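PDB 4W88: xyloglucan-specific endo-beta-1,4-glucanase from Uncultured bacterium, which hydrolyses internal beta-1,4-glucosidic linkages in the backbone of xyloglucan, a plant cell-wall polysaccharide, as a family 5 glycoside hydrolase. Local coordinates for residues Asn56-Pro61 and Asp94-Ile99. The protein carries 1 engineered substitution. Residues are numbered along the deposited sequence; the frame is centred on the assembly and turned at random.
Sequences NAIRIP and DGMYII
The backbone carbonyl oxygen of N56 lies at the edge of the Y97 ring, in the ring plane, with N56 O 3.9 Å from Y97 CD1. The side-chain amide of N56 runs alongside this ring and points the same way, its plane turned 69° from the ring plane. N56 ND2 lies 4.0 Å from Y97 CD1 and also donates to a water that in turn donates to G95 O; beyond the pair, N56 OD1 accepts from N13 N and ND2 donates to N11 O. N56 O also accepts Y97 N at 3.0 Å, within the carbonyl plane, the first rung of a parallel ladder. I58 then bonds both ways, its N to Y97 O and its O to I99 N, before I60 N closes on I99 O at 2.8 Å, almost straight at 174°. Strands 57-60 and 97-101 are neighbours in the eight-stranded TIM barrel, joined by the right-handed beta-alpha-beta crossover through helix 78-92. I58, I60 and I98 pack on that helix, and I60 CD1 meets I98 CG2 at 3.8 Å. Selenomethionine M96, which touches helix 44-53, bends at chi3 (82°) to lay CE against I58 CB at 3.9 Å. A57, R59 and I99 face inward, where F302 touches all three. R59 CG slants past I99 CG2 at 4.0 Å, and the extended chain carries the guanidinium toward salt bridges with E145 and E271, close to a bound Tris molecule.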
ATOM      1  N   ASN A  56       0.548  14.638   1.984  1.00 17.92           N
ATOM      2  CA  ASN A  56      -0.259  15.070   0.813  1.00 17.36           C
ATOM      3  C   ASN A  56      -0.627  13.916  -0.140  1.00 17.60           C
ATOM      4  O   ASN A  56      -1.106  14.132  -1.252  1.00 19.37           O
ATOM      5  CB  ASN A  56       0.381  16.222   0.026  1.00 19.04           C
ATOM      6  CG  ASN A  56       1.657  15.824  -0.652  1.00 21.44           C
ATOM      7  OD1 ASN A  56       2.444  15.024  -0.137  1.00 20.03           O
ATOM      8  ND2 ASN A  56       1.848  16.366  -1.856  1.00 23.24           N
ATOM      9  N   ALA A  57      -0.351  12.698   0.292  1.00 17.21           N
ATOM     10  CA  ALA A  57      -0.677  11.505  -0.452  1.00 17.17           C
ATOM     11  C   ALA A  57      -1.323  10.555   0.525  1.00 14.43           C
ATOM     12  O   ALA A  57      -0.892  10.419   1.695  1.00 15.93           O
ATOM     13  CB  ALA A  57       0.592  10.903  -1.037  1.00 18.42           C
ATOM     14  N   ILE A  58      -2.349   9.876   0.052  1.00 14.86           N
ATOM     15  CA  ILE A  58      -3.148   8.939   0.880  1.00 14.73           C
ATOM     16  C   ILE A  58      -3.299   7.634   0.087  1.00 14.42           C
ATOM     17  O   ILE A  58      -3.670   7.631  -1.090  1.00 16.42           O
ATOM     18  CB  ILE A  58      -4.545   9.524   1.270  1.00 14.94           C
ATOM     19  CG1 ILE A  58      -5.306   8.594   2.193  1.00 15.61           C
ATOM     20  CG2 ILE A  58      -5.383   9.945   0.047  1.00 17.40           C
ATOM     21  CD1 ILE A  58      -6.530   9.247   2.824  1.00 17.85           C
ATOM     22  N   ARG A  59      -3.055   6.522   0.787  1.00 15.17           N
ATOM     23  CA  ARG A  59      -3.346   5.197   0.299  1.00 13.82           C
ATOM     24  C   ARG A  59      -4.683   4.773   0.997  1.00 14.60           C
ATOM     25  O   ARG A  59      -4.812   4.880   2.230  1.00 13.82           O
ATOM     26  CB  ARG A  59      -2.206   4.230   0.532  1.00 14.43           C
ATOM     27  CG  ARG A  59      -2.506   2.808   0.076  1.00 16.49           C
ATOM     28  CD  ARG A  59      -1.164   2.077   0.038  1.00 14.47           C
ATOM     29  NE  ARG A  59      -1.081   0.687  -0.418  1.00 15.09           N
ATOM     30  CZ  ARG A  59      -1.073  -0.369   0.365  1.00 16.35           C
ATOM     31  NH1 ARG A  59      -1.332  -0.302   1.651  1.00 14.35           N
ATOM     32  NH2 ARG A  59      -0.715  -1.522  -0.172  1.00 15.94           N
ATOM     33  N   ILE A  60      -5.637   4.323   0.158  1.00 13.63           N
ATOM     34  CA  ILE A  60      -6.946   3.907   0.591  1.00 15.22           C
ATOM     35  C   ILE A  60      -7.043   2.437   0.326  1.00 14.34           C
ATOM     36  O   ILE A  60      -7.366   1.978  -0.802  1.00 15.94           O
ATOM     37  CB  ILE A  60      -8.035   4.664  -0.174  1.00 15.68           C
ATOM     38  CG1 ILE A  60      -7.872   6.199   0.048  1.00 16.84           C
ATOM     39  CG2 ILE A  60      -9.431   4.227   0.261  1.00 16.51           C
ATOM     40  CD1 ILE A  60      -8.670   7.124  -0.830  1.00 18.64           C
ATOM     41  N   PRO A  61      -6.681   1.640   1.338  1.00 13.39           N
ATOM     42  CA  PRO A  61      -6.791   0.191   1.142  1.00 13.67           C
ATOM     43  C   PRO A  61      -8.241  -0.232   1.194  1.00 13.04           C
ATOM     44  O   PRO A  61      -8.999   0.210   2.053  1.00 15.78           O
ATOM     45  CB  PRO A  61      -6.013  -0.361   2.311  1.00 16.11           C
ATOM     46  CG  PRO A  61      -6.029   0.705   3.343  1.00 20.88           C
ATOM     47  CD  PRO A  61      -6.100   2.004   2.631  1.00 14.97           C
ATOM     48  N   ASP A  94      -9.151  17.741  -1.963  1.00 16.38           N
ATOM     49  CA  ASP A  94      -8.009  18.382  -1.344  1.00 17.83           C
ATOM     50  C   ASP A  94      -6.750  18.378  -2.223  1.00 17.73           C
ATOM     51  O   ASP A  94      -5.653  18.769  -1.789  1.00 22.00           O
ATOM     52  CB  ASP A  94      -7.686  17.751   0.020  1.00 19.45           C
ATOM     53  CG  ASP A  94      -8.782  17.935   1.078  1.00 18.76           C
ATOM     54  OD1 ASP A  94      -9.829  18.502   0.777  1.00 20.57           O
ATOM     55  OD2 ASP A  94      -8.536  17.467   2.265  1.00 21.14           O
ATOM     56  N   GLY A  95      -6.878  17.897  -3.423  1.00 18.44           N
ATOM     57  CA  GLY A  95      -5.759  17.899  -4.384  1.00 17.41           C
ATOM     58  C   GLY A  95      -4.638  16.935  -4.079  1.00 15.44           C
ATOM     59  O   GLY A  95      -3.455  17.134  -4.468  1.00 17.37           O
HETATM   60  N   MSE A  96      -5.004  15.871  -3.391  1.00 17.38           N
HETATM   61  CA  MSE A  96      -4.030  14.872  -2.894  1.00 19.04           C
HETATM   62  C   MSE A  96      -3.669  13.851  -3.964  1.00 17.05           C
HETATM   63  O   MSE A  96      -4.430  13.625  -4.917  1.00 17.83           O
HETATM   64  CB  MSE A  96      -4.603  14.144  -1.680  1.00 17.84           C
HETATM   65  CG  MSE A  96      -4.801  15.079  -0.510  1.00 19.76           C
HETATM   66 SE   MSE A  96      -5.655  14.167   0.996  1.00 19.27          SE
HETATM   67  CE  MSE A  96      -4.109  13.323   1.774  1.00 19.76           C
ATOM     68  N   TYR A  97      -2.451  13.284  -3.816  1.00 17.51           N
ATOM     69  CA  TYR A  97      -2.045  12.076  -4.520  1.00 17.05           C
ATOM     70  C   TYR A  97      -2.702  10.908  -3.803  1.00 13.89           C
ATOM     71  O   TYR A  97      -2.749  10.879  -2.564  1.00 17.34           O
ATOM     72  CB  TYR A  97      -0.510  11.988  -4.600  1.00 16.69           C
ATOM     73  CG  TYR A  97       0.030  13.116  -5.462  1.00 18.67           C
ATOM     74  CD1 TYR A  97       0.247  14.429  -4.945  1.00 21.89           C
ATOM     75  CD2 TYR A  97       0.170  12.920  -6.803  1.00 20.72           C
ATOM     76  CE1 TYR A  97       0.594  15.454  -5.796  1.00 24.16           C
ATOM     77  CE2 TYR A  97       0.570  13.917  -7.652  1.00 22.91           C
ATOM     78  CZ  TYR A  97       0.765  15.170  -7.165  1.00 22.40           C
ATOM     79  OH  TYR A  97       1.086  16.142  -8.099  1.00 28.68           O
ATOM     80  N   ILE A  98      -3.130   9.912  -4.569  1.00 15.38           N
ATOM     81  CA  ILE A  98      -3.984   8.869  -4.035  1.00 15.43           C
ATOM     82  C   ILE A  98      -3.552   7.508  -4.557  1.00 15.24           C
ATOM     83  O   ILE A  98      -3.328   7.383  -5.781  1.00 16.27           O
ATOM     84  CB  ILE A  98      -5.468   9.081  -4.415  1.00 13.78           C
ATOM     85  CG1 ILE A  98      -5.899  10.497  -4.056  1.00 17.18           C
ATOM     86  CG2 ILE A  98      -6.352   8.031  -3.729  1.00 18.28           C
ATOM     87  CD1 ILE A  98      -7.194  10.949  -4.719  1.00 18.95           C
ATOM     88  N   ILE A  99      -3.557   6.517  -3.701  1.00 14.98           N
ATOM     89  CA  ILE A  99      -3.488   5.145  -4.153  1.00 14.62           C
ATOM     90  C   ILE A  99      -4.707   4.409  -3.708  1.00 14.66           C
ATOM     91  O   ILE A  99      -5.003   4.368  -2.543  1.00 16.76           O
ATOM     92  CB  ILE A  99      -2.222   4.403  -3.654  1.00 15.28           C
ATOM     93  CG1 ILE A  99      -0.940   5.075  -4.158  1.00 17.34           C
ATOM     94  CG2 ILE A  99      -2.299   2.918  -3.954  1.00 17.36           C
ATOM     95  CD1 ILE A  99       0.324   4.480  -3.497  1.00 16.96           C
TER
HETATM   96  O   HOH W   1      -0.985  17.565  -3.049  1.00 28.48           O